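Local atomic coordinates of histidine--tRNA ligase (Staphylococcus aureus, PDB entry 1QE0), a protein that catalyses the ATP-dependent attachment of L-histidine to tRNA(His), releasing AMP and diphosphate, and works as a homodimeric class II aminoacyl-tRNA synthetase. Residues 158-163 with 278-283; 152-157 with 311-316. One frame throughout, in Å; residues are numbered along the deposited sequence.

Interaction 1: residues 158-163 with 278-283; sequences HLKLVI and GAITTL
Lys-160 and Ile-280 meet through the hydrocarbon of the lysine, and the path of that side chain shows how one residue can serve an apolar and a polar partner. CB and CG carry the chain out to CD, and it is there that the isoleucine is met: CD, the lysine atom closest to Ile-280, lies 4.1 Å from Ile-280 CD1, the two side chains crossing at about a right angle. At CD the lysine turns, with chi3 at -110° and a further bend at chi4, so that CE and NZ swing out of line with the first half of the chain. NZ ends in a salt bridge with Asp-272 OD1. A lysine suits this partly exposed place because its methylenes can lie against isoleucine while its ammonium reaches a carboxylate.

Strands 159-165 and 280-290 belong to one mixed sheet, that of the class II synthetase catalytic domain, but are not paired directly: strand 265-272 runs antiparallel to both and lies between them. The CA atoms of Leu-159 and Leu-283 are accordingly 8.7 Å apart, and no hydrogen bond joins the two segments. Leu-159 CD1 stands 3.6 Å from Leu-283 CD2 with the side chains crosswise. Leucine suits both places: its branched end reaches across the middle strand to join an apolar cluster with Met-271 and Tyr-151, which touch both leucines.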
loop_
_atom_site.group_PDB
_atom_site.type_symbol
_atom_site.label_atom_id
_atom_site.label_comp_id
_atom_site.label_asym_id
_atom_site.label_seq_id
_atom_site.Cartn_x
_atom_site.Cartn_y
_atom_site.Cartn_z
ATOM N N HIS A 158 24.073 -7.141 3.304
ATOM C CA HIS A 158 24.657 -8.460 3.549
ATOM C C HIS A 158 23.685 -9.563 3.173
ATOM O O HIS A 158 23.411 -10.497 3.937
ATOM C CB HIS A 158 25.235 -8.555 4.978
ATOM C CG HIS A 158 26.469 -7.711 5.174
ATOM N ND1 HIS A 158 27.139 -7.103 4.127
ATOM C CD2 HIS A 158 27.180 -7.403 6.288
ATOM C CE1 HIS A 158 28.203 -6.466 4.583
ATOM N NE2 HIS A 158 28.248 -6.637 5.891
ATOM N N LEU A 159 23.151 -9.396 1.963
ATOM C CA LEU A 159 22.173 -10.302 1.359
ATOM C C LEU A 159 22.860 -11.533 0.810
ATOM O O LEU A 159 24.041 -11.496 0.473
ATOM C CB LEU A 159 21.405 -9.594 0.230
ATOM C CG LEU A 159 20.194 -8.754 0.612
ATOM C CD1 LEU A 159 19.993 -8.809 2.111
ATOM C CD2 LEU A 159 20.389 -7.340 0.107
ATOM N N LYS A 160 22.094 -12.598 0.644
ATOM C CA LYS A 160 22.636 -13.851 0.164
ATOM C C LYS A 160 21.488 -14.680 -0.397
ATOM O O LYS A 160 20.623 -15.156 0.345
ATOM C CB LYS A 160 23.372 -14.494 1.347
ATOM C CG LYS A 160 23.261 -15.971 1.602
ATOM C CD LYS A 160 23.544 -16.158 3.093
ATOM C CE LYS A 160 24.872 -16.837 3.417
ATOM N NZ LYS A 160 26.105 -16.028 3.187
ATOM N N LEU A 161 21.429 -14.708 -1.728
ATOM C CA LEU A 161 20.392 -15.424 -2.480
ATOM C C LEU A 161 20.749 -16.901 -2.558
ATOM O O LEU A 161 21.830 -17.263 -2.967
ATOM C CB LEU A 161 20.229 -14.798 -3.885
ATOM C CG LEU A 161 19.279 -15.270 -5.000
ATOM C CD1 LEU A 161 18.537 -16.508 -4.605
ATOM C CD2 LEU A 161 18.299 -14.187 -5.362
ATOM N N VAL A 162 19.806 -17.739 -2.173
ATOM C CA VAL A 162 19.972 -19.166 -2.154
ATOM C C VAL A 162 18.878 -19.786 -3.014
ATOM O O VAL A 162 17.692 -19.541 -2.790
ATOM C CB VAL A 162 19.848 -19.652 -0.723
ATOM C CG1 VAL A 162 20.007 -21.132 -0.650
ATOM C CG2 VAL A 162 20.864 -18.947 0.146
ATOM N N ILE A 163 19.283 -20.591 -3.998
ATOM C CA ILE A 163 18.359 -21.245 -4.932
ATOM C C ILE A 163 18.552 -22.760 -4.982
ATOM O O ILE A 163 19.537 -23.282 -4.492
ATOM C CB ILE A 163 18.549 -20.715 -6.355
ATOM C CG1 ILE A 163 19.916 -21.106 -6.864
ATOM C CG2 ILE A 163 18.457 -19.196 -6.390
ATOM C CD1 ILE A 163 20.156 -20.647 -8.278
ATOM N N GLY A 278 20.445 -16.432 15.909
ATOM C CA GLY A 278 21.202 -17.362 15.095
ATOM C C GLY A 278 21.961 -16.630 14.012
ATOM O O GLY A 278 22.482 -17.241 13.098
ATOM N N ALA A 279 22.001 -15.312 14.108
ATOM C CA ALA A 279 22.716 -14.468 13.154
ATOM C C ALA A 279 22.161 -14.385 11.727
ATOM O O ALA A 279 22.505 -13.453 10.987
ATOM C CB ALA A 279 24.199 -14.845 13.109
ATOM N N ILE A 280 21.333 -15.339 11.313
ATOM C CA ILE A 280 20.830 -15.277 9.956
ATOM C C ILE A 280 19.331 -15.211 9.950
ATOM O O ILE A 280 18.672 -15.705 10.886
ATOM C CB ILE A 280 21.339 -16.469 9.104
ATOM C CG1 ILE A 280 21.145 -16.185 7.626
ATOM C CG2 ILE A 280 20.631 -17.749 9.462
ATOM C CD1 ILE A 280 22.006 -17.056 6.750
ATOM N N THR A 281 18.802 -14.539 8.928
ATOM C CA THR A 281 17.359 -14.396 8.749
ATOM C C THR A 281 17.013 -14.479 7.283
ATOM O O THR A 281 17.782 -14.069 6.405
ATOM C CB THR A 281 16.786 -13.040 9.328
ATOM O OG1 THR A 281 16.910 -13.034 10.746
ATOM C CG2 THR A 281 15.298 -12.883 9.020
ATOM N N THR A 282 15.849 -15.050 7.033
ATOM C CA THR A 282 15.339 -15.174 5.697
ATOM C C THR A 282 14.498 -13.933 5.531
ATOM O O THR A 282 13.576 -13.688 6.305
ATOM C CB THR A 282 14.423 -16.351 5.599
ATOM O OG1 THR A 282 15.042 -17.460 6.249
ATOM C CG2 THR A 282 14.154 -16.681 4.164
ATOM N N LEU A 283 14.871 -13.110 4.570
ATOM C CA LEU A 283 14.141 -11.893 4.306
ATOM C C LEU A 283 12.900 -12.168 3.408
ATOM O O LEU A 283 11.781 -11.700 3.686
ATOM C CB LEU A 283 15.106 -10.920 3.626
ATOM C CG LEU A 283 15.607 -9.715 4.405
ATOM C CD1 LEU A 283 15.665 -10.025 5.859
ATOM C CD2 LEU A 283 16.951 -9.309 3.885
#

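Interaction 2: residues 152-157 with 311-316; sequences QSFGLK and ERLLLA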
loop_
_atom_site.group_PDB
_atom_site.type_symbol
_atom_site.label_atom_id
_atom_site.label_comp_id
_atom_site.label_asym_id
_atom_site.label_seq_id
_atom_site.Cartn_x
_atom_site.Cartn_y
_atom_site.Cartn_z
ATOM N N GLN A 152 18.014 -4.478 -2.460
ATOM C CA GLN A 152 19.163 -3.624 -2.704
ATOM C C GLN A 152 18.735 -2.183 -2.894
ATOM O O GLN A 152 19.491 -1.277 -2.612
ATOM C CB GLN A 152 19.948 -4.082 -3.923
ATOM C CG GLN A 152 20.587 -5.466 -3.792
ATOM C CD GLN A 152 21.585 -5.731 -4.899
ATOM O OE1 GLN A 152 21.285 -5.522 -6.081
ATOM N NE2 GLN A 152 22.784 -6.170 -4.532
ATOM N N SER A 153 17.501 -1.948 -3.305
ATOM C CA SER A 153 17.090 -0.580 -3.529
ATOM C C SER A 153 17.030 0.196 -2.217
ATOM O O SER A 153 17.054 1.427 -2.200
ATOM C CB SER A 153 15.754 -0.515 -4.307
ATOM O OG SER A 153 14.626 -1.008 -3.593
ATOM N N PHE A 154 16.949 -0.531 -1.112
ATOM C CA PHE A 154 16.855 0.121 0.175
ATOM C C PHE A 154 18.204 0.286 0.829
ATOM O O PHE A 154 18.295 0.851 1.909
ATOM C CB PHE A 154 15.909 -0.656 1.090
ATOM C CG PHE A 154 14.468 -0.526 0.711
ATOM C CD1 PHE A 154 13.791 0.684 0.917
ATOM C CD2 PHE A 154 13.787 -1.591 0.139
ATOM C CE1 PHE A 154 12.466 0.833 0.571
ATOM C CE2 PHE A 154 12.447 -1.464 -0.215
ATOM C CZ PHE A 154 11.780 -0.244 -0.000
ATOM N N GLY A 155 19.238 -0.264 0.208
ATOM C CA GLY A 155 20.581 -0.152 0.748
ATOM C C GLY A 155 21.067 -1.326 1.576
ATOM O O GLY A 155 22.175 -1.283 2.117
ATOM N N LEU A 156 20.235 -2.350 1.738
ATOM C CA LEU A 156 20.635 -3.521 2.506
ATOM C C LEU A 156 21.840 -4.057 1.805
ATOM O O LEU A 156 21.950 -3.945 0.589
ATOM C CB LEU A 156 19.550 -4.565 2.517
ATOM C CG LEU A 156 18.582 -4.557 3.694
ATOM C CD1 LEU A 156 18.992 -3.527 4.711
ATOM C CD2 LEU A 156 17.158 -4.349 3.201
ATOM N N LYS A 157 22.732 -4.682 2.552
ATOM C CA LYS A 157 23.937 -5.145 1.922
ATOM C C LYS A 157 24.477 -6.500 2.223
ATOM O O LYS A 157 25.336 -6.964 1.485
ATOM C CB LYS A 157 25.044 -4.131 2.155
ATOM C CG LYS A 157 25.498 -3.391 0.914
ATOM C CD LYS A 157 26.193 -2.125 1.354
ATOM C CE LYS A 157 25.185 -1.120 1.899
ATOM N NZ LYS A 157 24.825 -0.227 0.800
ATOM N N GLU A 311 7.397 -5.925 7.760
ATOM C CA GLU A 311 7.933 -5.793 9.091
ATOM C C GLU A 311 9.383 -6.206 9.137
ATOM O O GLU A 311 10.230 -5.423 9.566
ATOM C CB GLU A 311 7.091 -6.548 10.080
ATOM C CG GLU A 311 5.796 -5.802 10.329
ATOM C CD GLU A 311 4.572 -6.615 10.010
ATOM O OE1 GLU A 311 3.559 -6.441 10.712
ATOM O OE2 GLU A 311 4.625 -7.429 9.073
ATOM N N ARG A 312 9.684 -7.380 8.590
ATOM C CA ARG A 312 11.050 -7.877 8.554
ATOM C C ARG A 312 11.974 -6.940 7.769
ATOM O O ARG A 312 13.097 -6.672 8.211
ATOM C CB ARG A 312 11.112 -9.265 7.942
ATOM C CG ARG A 312 10.494 -10.330 8.772
ATOM C CD ARG A 312 10.901 -11.682 8.250
ATOM N NE ARG A 312 10.472 -12.753 9.143
ATOM C CZ ARG A 312 11.229 -13.799 9.468
ATOM N NH1 ARG A 312 12.451 -13.911 8.962
ATOM N NH2 ARG A 312 10.787 -14.707 10.339
ATOM N N LEU A 313 11.523 -6.451 6.610
ATOM C CA LEU A 313 12.335 -5.544 5.800
ATOM C C LEU A 313 12.715 -4.349 6.655
ATOM O O LEU A 313 13.894 -3.976 6.739
ATOM C CB LEU A 313 11.560 -5.105 4.567
ATOM C CG LEU A 313 12.115 -3.978 3.717
ATOM C CD1 LEU A 313 13.539 -4.246 3.340
ATOM C CD2 LEU A 313 11.265 -3.816 2.478
ATOM N N LEU A 314 11.711 -3.811 7.352
ATOM C CA LEU A 314 11.887 -2.682 8.263
ATOM C C LEU A 314 12.986 -3.007 9.296
ATOM O O LEU A 314 13.952 -2.260 9.449
ATOM C CB LEU A 314 10.566 -2.380 8.974
ATOM C CG LEU A 314 9.844 -1.056 8.656
ATOM C CD1 LEU A 314 10.746 -0.110 7.919
ATOM C CD2 LEU A 314 8.587 -1.280 7.859
ATOM N N LEU A 315 12.883 -4.168 9.931
ATOM C CA LEU A 315 13.851 -4.596 10.946
ATOM C C LEU A 315 15.258 -4.799 10.375
ATOM O O LEU A 315 16.252 -4.569 11.065
ATOM C CB LEU A 315 13.365 -5.893 11.586
ATOM C CG LEU A 315 13.732 -6.232 13.025
ATOM C CD1 LEU A 315 14.346 -7.616 13.022
ATOM C CD2 LEU A 315 14.672 -5.195 13.646
ATOM N N ALA A 316 15.332 -5.235 9.117
ATOM C CA ALA A 316 16.600 -5.463 8.433
ATOM C C ALA A 316 17.297 -4.138 8.322
ATOM O O ALA A 316 18.497 -4.049 8.590
ATOM C CB ALA A 316 16.360 -6.022 7.047
#
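Leu-313 of helix 310-319 brings its branched end beside Phe-154 and Leu-156, where its two methyls take different partners. Its CG is anti to the backbone N (chi1 169°), which sets the branch next to the 152-157 segment although the CB itself does not point there. CD2 meets the Phe-154 ring at its CE2 corner, 3.8 Å away; the approach is oblique to the ring, while the two side chains as wholes lie nearly perpendicular. CD1 touches Leu-156 CD2 at 3.6 Å, the side chains meeting at a slant, and more distantly Phe-154 CD2.

Leu-156 is itself forked against the helix. Besides the contact with Leu-313, its CD1 lies 3.9 Å from Ala-316 O, and its CD2 is 4.3 Å from Ala-316 CB. Ala-316 is one helical turn on from Leu-313, and its small side chain lets the leucine come near the helix backbone. Between the two apolar residues Gly-155 ends helix 137-153 in a Schellman motif. Its phi of 97° suits glycine and turns the chain, leaving Phe-154 and Leu-156 both directed at helix 310-319.

All four touching residues are buried, and no hydrogen bond or charge pair crosses between the segments. A polar tie lies close by, Lys-157 N bonding to Glu-320 OE1, but between the segments themselves the contact probably rests on dispersion and the exclusion of water.

How the interactions relate
Interactions 1 and 2 are neighbours within the catalytic domain, their centres about 12 Å apart. The 152-157 segment leads through His-158 into strand 159-165. Tyr-151, on the last turn of helix 137-153, touches Leu-159 and Leu-283 of interaction 1 and Leu-156 and Leu-313 of interaction 2, bridging the two apolar clusters. They also meet directly, Leu-283 CD1 lying 4.2 Å from Ala-316 CB, and a weak hydrogen bond links Arg-312 NH1 to Thr-282 O. Interaction 1 reaches over one strand; interaction 2 packs a turn on helix 310-319. That helix and strand 302-309 are consistent with class II motif 3, which contributes to the ATP site, ligand-free here.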